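Local coordinates for protein chitinase (Paenibacillus sp. FPU-7, PDB 5GZT) that probably hydrolyses chitin and chitodextrins at internal beta-1,4 linkages between N-acetylglucosamine units, acting as an endochitinase, at residues S978-H982 with G1035-A1040; A1023-V1029 with N1083-T1089; I9-D15 with V31-A37. All coordinates share one frame; numbering follows the deposited sequence.

Contact 1: residues S978-H982 with G1035-A1040; sequences SKTAH and GLFQQA
Thr980 reaches into the beta turn at Gly1035-Gln1038 with a single hydroxyl and grips it at both ends. Its OG1 donates to Gly1035 O over 2.6 Å, in the carbonyl plane, and accepts from Gln1038 N at 3.1 Å. The side chain can do this because chi1 of 69° tucks OG1 between its own backbone N and carbonyl carbon, facing the turn. The turn is of type II, and the carbonyl and N-H that would close it, Gly1035 O and Gln1038 N, are spaced 3.6 Å apart, with the threonine hydroxyl bonding to each. The backbones add a hydrogen bond from Thr980 N to Gln1038 O.

Phe1037, the third turn residue, has a positive phi, and its ring leans back toward the other loop. Ala981 CB sits at the ring edge, 3.8 Å from Phe1037 CE1, while the methyl CD1 of Leu1036 lies over the centre of one face. The His982 ring meets Phe1037 obliquely, the planes turned 83° apart.

Both loops belong to the second family 18 domain. Residues 978-982 follow barrel strand 964-967. The loop 1035-1040 lies in the insertion that comes after barrel strand 1015-1020, so the turn docks an inserted lobe onto a barrel loop.

At the more exposed end, Gln1039 uses both halves of its amide. NE2 donates to Ser978 OG at 2.8 Å, close to the amide plane, and a water joins the same OG to Gln1039 OE1. Lys979 crosses this glutamine at about a right angle, its CE 3.1 Å from Gln1039 OE1.

In the second shell, His982 NE2 is hydrogen-bonded to Asp1069 of strand 1065-1069, which fixes the imidazole beside Leu1036 and Phe1037; Phe1087 backs both Thr980 and Leu1036.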
# COMPACT_ATOMS: atom_id res chain seq x y z
N SER B 978 -3.15 24.91 -19.70
CA SER B 978 -3.06 25.97 -18.70
C SER B 978 -1.98 25.75 -17.66
O SER B 978 -1.67 26.67 -16.93
CB SER B 978 -4.41 26.13 -17.98
OG SER B 978 -4.78 24.90 -17.37
N LYS B 979 -1.41 24.55 -17.61
CA LYS B 979 -0.43 24.20 -16.63
C LYS B 979 0.94 24.19 -17.29
O LYS B 979 1.08 23.84 -18.44
CB LYS B 979 -0.79 22.84 -16.07
CG LYS B 979 -0.06 22.55 -14.78
CD LYS B 979 -0.67 21.39 -14.00
CE LYS B 979 -2.04 21.78 -13.42
NZ LYS B 979 -2.50 20.92 -12.30
N THR B 980 1.97 24.63 -16.59
CA THR B 980 3.27 24.76 -17.20
C THR B 980 4.01 23.39 -17.14
O THR B 980 3.70 22.51 -16.30
CB THR B 980 4.13 25.82 -16.51
OG1 THR B 980 4.50 25.34 -15.20
CG2 THR B 980 3.38 27.16 -16.45
N ALA B 981 5.04 23.27 -17.99
CA ALA B 981 5.84 22.02 -18.13
C ALA B 981 6.87 22.18 -19.25
O ALA B 981 6.95 23.25 -19.91
CB ALA B 981 4.93 20.80 -18.36
N HIS B 982 7.74 21.15 -19.40
CA HIS B 982 8.85 21.27 -20.34
C HIS B 982 8.33 20.82 -21.73
O HIS B 982 7.72 19.70 -21.85
CB HIS B 982 9.95 20.37 -19.93
CG HIS B 982 10.54 20.70 -18.59
ND1 HIS B 982 11.20 21.89 -18.34
CD2 HIS B 982 10.65 19.95 -17.46
CE1 HIS B 982 11.63 21.89 -17.10
NE2 HIS B 982 11.35 20.71 -16.56
N GLY B 1035 7.56 28.90 -11.13
CA GLY B 1035 6.56 28.67 -12.18
C GLY B 1035 6.51 27.26 -12.78
O GLY B 1035 5.62 26.99 -13.59
N LEU B 1036 7.38 26.34 -12.32
CA LEU B 1036 7.50 25.02 -12.92
C LEU B 1036 6.42 24.08 -12.45
O LEU B 1036 6.32 23.84 -11.25
CB LEU B 1036 8.86 24.42 -12.59
CG LEU B 1036 9.13 23.00 -13.12
CD1 LEU B 1036 9.10 23.03 -14.65
CD2 LEU B 1036 10.50 22.52 -12.59
N PHE B 1037 5.64 23.55 -13.37
CA PHE B 1037 4.52 22.64 -13.09
C PHE B 1037 3.47 23.35 -12.19
O PHE B 1037 2.95 22.75 -11.24
CB PHE B 1037 4.94 21.27 -12.48
CG PHE B 1037 6.03 20.55 -13.27
CD1 PHE B 1037 5.86 20.28 -14.66
CD2 PHE B 1037 7.19 20.08 -12.65
CE1 PHE B 1037 6.86 19.59 -15.37
CE2 PHE B 1037 8.18 19.39 -13.36
CZ PHE B 1037 8.02 19.19 -14.72
N GLN B 1038 3.18 24.61 -12.54
CA GLN B 1038 2.14 25.42 -11.87
C GLN B 1038 0.92 25.61 -12.76
O GLN B 1038 1.02 25.73 -13.98
CB GLN B 1038 2.73 26.79 -11.47
CG GLN B 1038 3.83 26.67 -10.42
CD GLN B 1038 3.44 25.81 -9.21
OE1 GLN B 1038 2.43 26.05 -8.58
NE2 GLN B 1038 4.25 24.81 -8.91
N GLN B 1039 -0.25 25.56 -12.14
CA GLN B 1039 -1.49 25.96 -12.81
C GLN B 1039 -1.38 27.47 -13.19
O GLN B 1039 -0.84 28.28 -12.44
CB GLN B 1039 -2.66 25.64 -11.90
CG GLN B 1039 -4.02 25.95 -12.48
CD GLN B 1039 -4.33 25.17 -13.75
OE1 GLN B 1039 -4.18 23.94 -13.80
NE2 GLN B 1039 -4.78 25.89 -14.79
N ALA B 1040 -1.75 27.81 -14.42
CA ALA B 1040 -1.60 29.18 -14.93
C ALA B 1040 -2.98 29.75 -15.28
O ALA B 1040 -3.94 29.00 -15.50
CB ALA B 1040 -0.67 29.26 -16.11
O HOH W 1 -5.00 22.59 -16.02

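Contact 2: residues A1023-V1029 with N1083-T1089; sequences ARGWVNV and NGGTFIT
Trp1026 and Phe1087 come together through different first torsions. The tryptophan has CG anti to its carbonyl carbon (chi1 -65°), whereas the phenylalanine has CG anti to its backbone N (chi1 177°). As an antiparallel hydrogen-bonded pair they project from the same face of the sheet and run side by side. They meet rim to rim, Phe1087 CD1 standing 3.7 Å from Trp1026 CE3 near the indole plane, and neither ring covers the other. Thr1089, further along that face, turns its methyl to the indole, with CG2 3.7 Å from Trp1026 CZ3. Its hydroxyl points to a different partner, the backbone N of Gln983, while the indole NE1 is held by the carbonyl of Glu977. Both side chains are thus anchored to the loop that follows barrel strand 964-967.

On the other face Ile1088 faces Gly1025. The bare glycine lets the backbones close up, with Gly1025 CA only 3.1 Å from Phe1087 O. Ala1023 CB extends this apolar patch to Ile1088 CG2 at 3.6 Å.

Paired N-H and C=O groups join Arg1024 to Thr1089 and Trp1026 to Phe1087; the bond from Thr1089 N to Arg1024 O is almost straight at 178°. Beyond Trp1026 the regular antiparallel pattern ends: Asn1028 N donates to Asn1083 O at 2.8 Å, and Val1029 N to Gly1085 O at 2.8 Å. Gly1084 and Gly1085, lacking CB atoms, let the backbones come this close to Asn1028 OD1 and Val1029 O. Val1027 lies alongside Asn1083, CG1 to CB 3.6 Å.

Arg1024 leads its guanidinium away to a salt bridge with Asp971. Strand 1024-1026 forms one edge of a four-stranded antiparallel sheet within this chain, consistent with the alpha+beta insertion domain that many family 18 chitinases carry between the seventh barrel strand, here 1015-1020, and its helix.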
# COMPACT_ATOMS: atom_id res chain seq x y z
N ALA B 1023 11.04 28.68 -28.37
CA ALA B 1023 10.38 28.42 -27.10
C ALA B 1023 8.89 28.33 -27.15
O ALA B 1023 8.24 28.73 -28.11
CB ALA B 1023 10.76 29.50 -26.12
N ARG B 1024 8.34 27.81 -26.08
CA ARG B 1024 6.90 27.94 -25.76
C ARG B 1024 6.81 28.42 -24.33
O ARG B 1024 7.82 28.52 -23.65
CB ARG B 1024 6.15 26.63 -25.96
CG ARG B 1024 6.06 26.23 -27.44
CD ARG B 1024 5.28 24.93 -27.62
NE ARG B 1024 5.28 24.57 -29.03
CZ ARG B 1024 4.53 25.17 -29.97
NH1 ARG B 1024 3.61 26.09 -29.67
NH2 ARG B 1024 4.67 24.82 -31.23
N GLY B 1025 5.63 28.82 -23.90
CA GLY B 1025 5.55 29.52 -22.60
C GLY B 1025 4.12 29.82 -22.16
O GLY B 1025 3.19 29.49 -22.88
N TRP B 1026 3.96 30.34 -20.92
CA TRP B 1026 2.65 30.70 -20.39
C TRP B 1026 2.77 32.02 -19.61
O TRP B 1026 3.83 32.33 -19.08
CB TRP B 1026 2.08 29.63 -19.43
CG TRP B 1026 1.77 28.34 -20.02
CD1 TRP B 1026 0.55 27.86 -20.43
CD2 TRP B 1026 2.71 27.31 -20.27
NE1 TRP B 1026 0.69 26.57 -20.95
CE2 TRP B 1026 2.02 26.23 -20.87
CE3 TRP B 1026 4.10 27.23 -20.10
CZ2 TRP B 1026 2.67 25.07 -21.28
CZ3 TRP B 1026 4.74 26.07 -20.51
CH2 TRP B 1026 4.02 25.00 -21.08
N VAL B 1027 1.66 32.77 -19.55
CA VAL B 1027 1.56 34.01 -18.72
C VAL B 1027 0.65 33.71 -17.52
O VAL B 1027 0.01 32.63 -17.47
CB VAL B 1027 1.05 35.24 -19.54
CG1 VAL B 1027 2.14 35.74 -20.49
CG2 VAL B 1027 -0.23 34.94 -20.32
N ASN B 1028 0.59 34.65 -16.55
CA ASN B 1028 -0.17 34.45 -15.30
C ASN B 1028 0.20 33.15 -14.64
O ASN B 1028 -0.65 32.27 -14.41
CB ASN B 1028 -1.67 34.48 -15.53
CG ASN B 1028 -2.17 35.86 -16.01
OD1 ASN B 1028 -1.66 36.90 -15.60
ND2 ASN B 1028 -3.16 35.84 -16.90
N VAL B 1029 1.49 33.00 -14.40
CA VAL B 1029 2.00 31.79 -13.78
C VAL B 1029 2.44 32.15 -12.35
O VAL B 1029 3.34 33.00 -12.15
CB VAL B 1029 3.18 31.18 -14.58
CG1 VAL B 1029 3.70 29.95 -13.84
CG2 VAL B 1029 2.73 30.83 -15.99
N ASN B 1083 3.88 39.22 -16.99
CA ASN B 1083 2.43 39.30 -17.30
C ASN B 1083 1.74 38.41 -16.34
O ASN B 1083 1.21 37.37 -16.70
CB ASN B 1083 2.08 38.84 -18.72
CG ASN B 1083 2.08 39.96 -19.71
OD1 ASN B 1083 1.13 40.72 -19.79
ND2 ASN B 1083 3.13 40.05 -20.48
N GLY B 1084 1.79 38.81 -15.08
CA GLY B 1084 1.19 38.01 -14.01
C GLY B 1084 2.08 36.86 -13.57
O GLY B 1084 1.62 35.98 -12.77
N GLY B 1085 3.35 36.93 -14.03
CA GLY B 1085 4.29 35.77 -14.04
C GLY B 1085 4.37 35.03 -15.40
O GLY B 1085 3.39 34.44 -15.82
N THR B 1086 5.54 35.08 -16.05
CA THR B 1086 5.81 34.42 -17.36
C THR B 1086 6.92 33.31 -17.26
O THR B 1086 8.02 33.53 -16.75
CB THR B 1086 6.13 35.47 -18.45
OG1 THR B 1086 4.94 36.22 -18.68
CG2 THR B 1086 6.54 34.83 -19.79
N PHE B 1087 6.53 32.10 -17.70
CA PHE B 1087 7.35 30.90 -17.66
C PHE B 1087 7.64 30.50 -19.09
O PHE B 1087 6.70 30.34 -19.86
CB PHE B 1087 6.55 29.77 -16.99
CG PHE B 1087 7.27 28.45 -16.96
CD1 PHE B 1087 7.12 27.52 -18.02
CD2 PHE B 1087 8.05 28.10 -15.88
CE1 PHE B 1087 7.79 26.30 -17.99
CE2 PHE B 1087 8.72 26.87 -15.84
CZ PHE B 1087 8.59 25.96 -16.91
N ILE B 1088 8.91 30.27 -19.40
CA ILE B 1088 9.36 29.92 -20.76
C ILE B 1088 10.08 28.55 -20.75
O ILE B 1088 10.93 28.33 -19.94
CB ILE B 1088 10.34 30.99 -21.30
CG1 ILE B 1088 9.68 32.37 -21.37
CG2 ILE B 1088 10.84 30.66 -22.71
CD1 ILE B 1088 8.38 32.46 -22.19
N THR B 1089 9.78 27.69 -21.72
CA THR B 1089 10.41 26.36 -21.86
C THR B 1089 10.98 26.25 -23.24
O THR B 1089 10.30 26.56 -24.24
CB THR B 1089 9.41 25.25 -21.57
OG1 THR B 1089 9.92 23.99 -22.00
CG2 THR B 1089 8.01 25.54 -22.17

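Contact 3: residues I9-D15 with V31-A37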
# COMPACT_ATOMS: atom_id res chain seq x y z
N ILE B 9 -23.71 -11.96 64.21
CA ILE B 9 -23.49 -13.29 64.76
C ILE B 9 -22.26 -13.90 64.08
O ILE B 9 -21.91 -13.53 62.94
CB ILE B 9 -24.76 -14.17 64.64
CG1 ILE B 9 -25.97 -13.46 65.26
CG2 ILE B 9 -24.53 -15.54 65.29
CD1 ILE B 9 -26.71 -12.53 64.30
N GLY B 10 -21.59 -14.79 64.81
CA GLY B 10 -20.44 -15.50 64.28
C GLY B 10 -20.91 -16.86 63.82
O GLY B 10 -22.00 -17.01 63.21
N VAL B 11 -20.09 -17.85 64.12
CA VAL B 11 -20.43 -19.23 63.83
C VAL B 11 -21.74 -19.55 64.56
O VAL B 11 -21.97 -19.06 65.66
CB VAL B 11 -19.28 -20.19 64.25
CG1 VAL B 11 -19.74 -21.66 64.29
CG2 VAL B 11 -18.08 -19.99 63.33
N VAL B 12 -22.59 -20.35 63.91
CA VAL B 12 -23.89 -20.78 64.43
C VAL B 12 -23.97 -22.29 64.31
O VAL B 12 -23.68 -22.82 63.26
CB VAL B 12 -25.06 -20.19 63.57
CG1 VAL B 12 -26.42 -20.58 64.16
CG2 VAL B 12 -24.91 -18.68 63.38
N TYR B 13 -24.37 -22.98 65.36
CA TYR B 13 -24.53 -24.45 65.34
C TYR B 13 -26.00 -24.79 65.63
O TYR B 13 -26.55 -24.33 66.62
CB TYR B 13 -23.60 -25.12 66.36
CG TYR B 13 -23.67 -26.63 66.40
CD1 TYR B 13 -22.93 -27.41 65.49
CD2 TYR B 13 -24.44 -27.30 67.37
CE1 TYR B 13 -22.98 -28.80 65.52
CE2 TYR B 13 -24.49 -28.69 67.41
CZ TYR B 13 -23.77 -29.44 66.50
OH TYR B 13 -23.85 -30.82 66.54
N VAL B 14 -26.61 -25.62 64.80
CA VAL B 14 -28.01 -25.91 64.92
C VAL B 14 -28.12 -27.40 65.17
O VAL B 14 -27.78 -28.18 64.30
CB VAL B 14 -28.79 -25.49 63.64
CG1 VAL B 14 -30.28 -25.89 63.72
CG2 VAL B 14 -28.64 -24.00 63.38
N ASP B 15 -28.57 -27.77 66.37
CA ASP B 15 -28.94 -29.17 66.67
C ASP B 15 -30.39 -29.27 67.12
O ASP B 15 -30.75 -30.16 67.91
CB ASP B 15 -28.00 -29.80 67.71
CG ASP B 15 -27.92 -29.00 69.02
OD1 ASP B 15 -28.44 -27.85 69.09
OD2 ASP B 15 -27.30 -29.53 69.97
N VAL B 31 -24.01 -12.92 59.53
CA VAL B 31 -23.93 -14.24 60.18
C VAL B 31 -22.70 -14.94 59.68
O VAL B 31 -22.33 -14.81 58.49
CB VAL B 31 -25.18 -15.13 59.97
CG1 VAL B 31 -25.27 -16.20 61.07
CG2 VAL B 31 -26.46 -14.30 59.95
N GLY B 32 -22.07 -15.66 60.61
CA GLY B 32 -20.90 -16.47 60.30
C GLY B 32 -21.36 -17.74 59.63
O GLY B 32 -22.44 -17.77 59.01
N GLU B 33 -20.53 -18.78 59.76
CA GLU B 33 -20.80 -20.07 59.17
C GLU B 33 -21.92 -20.74 59.97
O GLU B 33 -21.77 -20.91 61.19
CB GLU B 33 -19.52 -20.98 59.17
CG GLU B 33 -19.74 -22.46 58.78
CD GLU B 33 -18.46 -23.31 58.71
OE1 GLU B 33 -17.46 -22.77 58.23
OE2 GLU B 33 -18.47 -24.51 59.09
N VAL B 34 -22.97 -21.19 59.28
CA VAL B 34 -24.01 -22.02 59.90
C VAL B 34 -23.72 -23.53 59.75
O VAL B 34 -23.66 -24.06 58.62
CB VAL B 34 -25.40 -21.73 59.26
CG1 VAL B 34 -26.51 -22.45 60.02
CG2 VAL B 34 -25.66 -20.23 59.12
N ILE B 35 -23.61 -24.25 60.85
CA ILE B 35 -23.31 -25.67 60.84
C ILE B 35 -24.57 -26.33 61.25
O ILE B 35 -25.06 -26.09 62.36
CB ILE B 35 -22.20 -26.08 61.89
CG1 ILE B 35 -20.82 -25.56 61.49
CG2 ILE B 35 -22.13 -27.58 62.05
CD1 ILE B 35 -20.61 -24.13 61.87
N ILE B 36 -25.07 -27.21 60.40
CA ILE B 36 -26.38 -27.83 60.57
C ILE B 36 -26.27 -29.27 61.00
O ILE B 36 -25.79 -30.16 60.25
CB ILE B 36 -27.26 -27.68 59.29
CG1 ILE B 36 -27.39 -26.20 58.95
CG2 ILE B 36 -28.61 -28.33 59.52
CD1 ILE B 36 -28.32 -25.87 57.81
N ALA B 37 -26.76 -29.51 62.22
CA ALA B 37 -26.92 -30.84 62.80
C ALA B 37 -28.37 -31.03 63.22
O ALA B 37 -28.67 -31.91 64.04
CB ALA B 37 -25.99 -31.01 64.00
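Tyr13 crosses Ile35 at about a right angle and carries its hydroxyl on to Ala37. Its CB leaves strand 12-14 on the same face as Ile35, and CG stands anti to the backbone N (chi1 -179°), which extends the ring toward the neighbouring strand. CD1 then meets Ile35 CG2 at 3.5 Å, and CE1 lies 3.8 Å from the same methyl. Further out CZ approaches Ala37 CB at 3.7 Å, and at the tip OH comes within 3.3 Å of that CB. Along the ring's other side Asp15 OD2 lies in the plane at the edge, 3.9 Å from CE2; Asp15 OD1 is hydrogen-bonded to a polar side chain of another protein chain.

The two strands run parallel, one residue bridging its counterpart in the next turn: Val12 with Val34, Tyr13 with Ile35, Val14 with Ile36. Successive strands of this N-terminal region alternate between two parallel sheets, the plan of a parallel beta-helix, and here two adjacent coils are stacked. Strand 12-14 is the outermost of its sheet within the chain, but it pairs in parallel with a strand of another protein chain, and the sheet continues across the interface.

Backbone bonds alternate in direction, from Val12 N to Glu33 O, then from Ile35 N to Val12 O at 2.8 Å, and so on to Ala37. On the face opposite Tyr13, Val12 CG2 presses on Val31 CG1 at 3.4 Å, a tight fit for two methyls. The side chain of Val31 lies about 8 Å from the bound sodium ion, and Val34 packs on Phe52, one of the residues at that metal site.

Contacts 1 and 2 share one neighbourhood, their centres 8 Å apart in the second family 18 domain, and they touch directly where His982 CA packs on Thr1089 OG1. Contact 2 is buried, joining two strands of the inserted sheet; contact 1 is only partly buried and ties that insertion to a barrel loop. Contact 3, likewise partly buried, lies in the N-terminal beta-helix; the centres of contacts 1 and 3 are about 95 Å apart. Chemistry follows place: side-chain hydroxyls and an amide supplement backbone bonds in the loop pairing, aromatic rims and antiparallel bonds mark the sheet edge, and branched aliphatic residues in parallel register the coil, which also meets another protein chain.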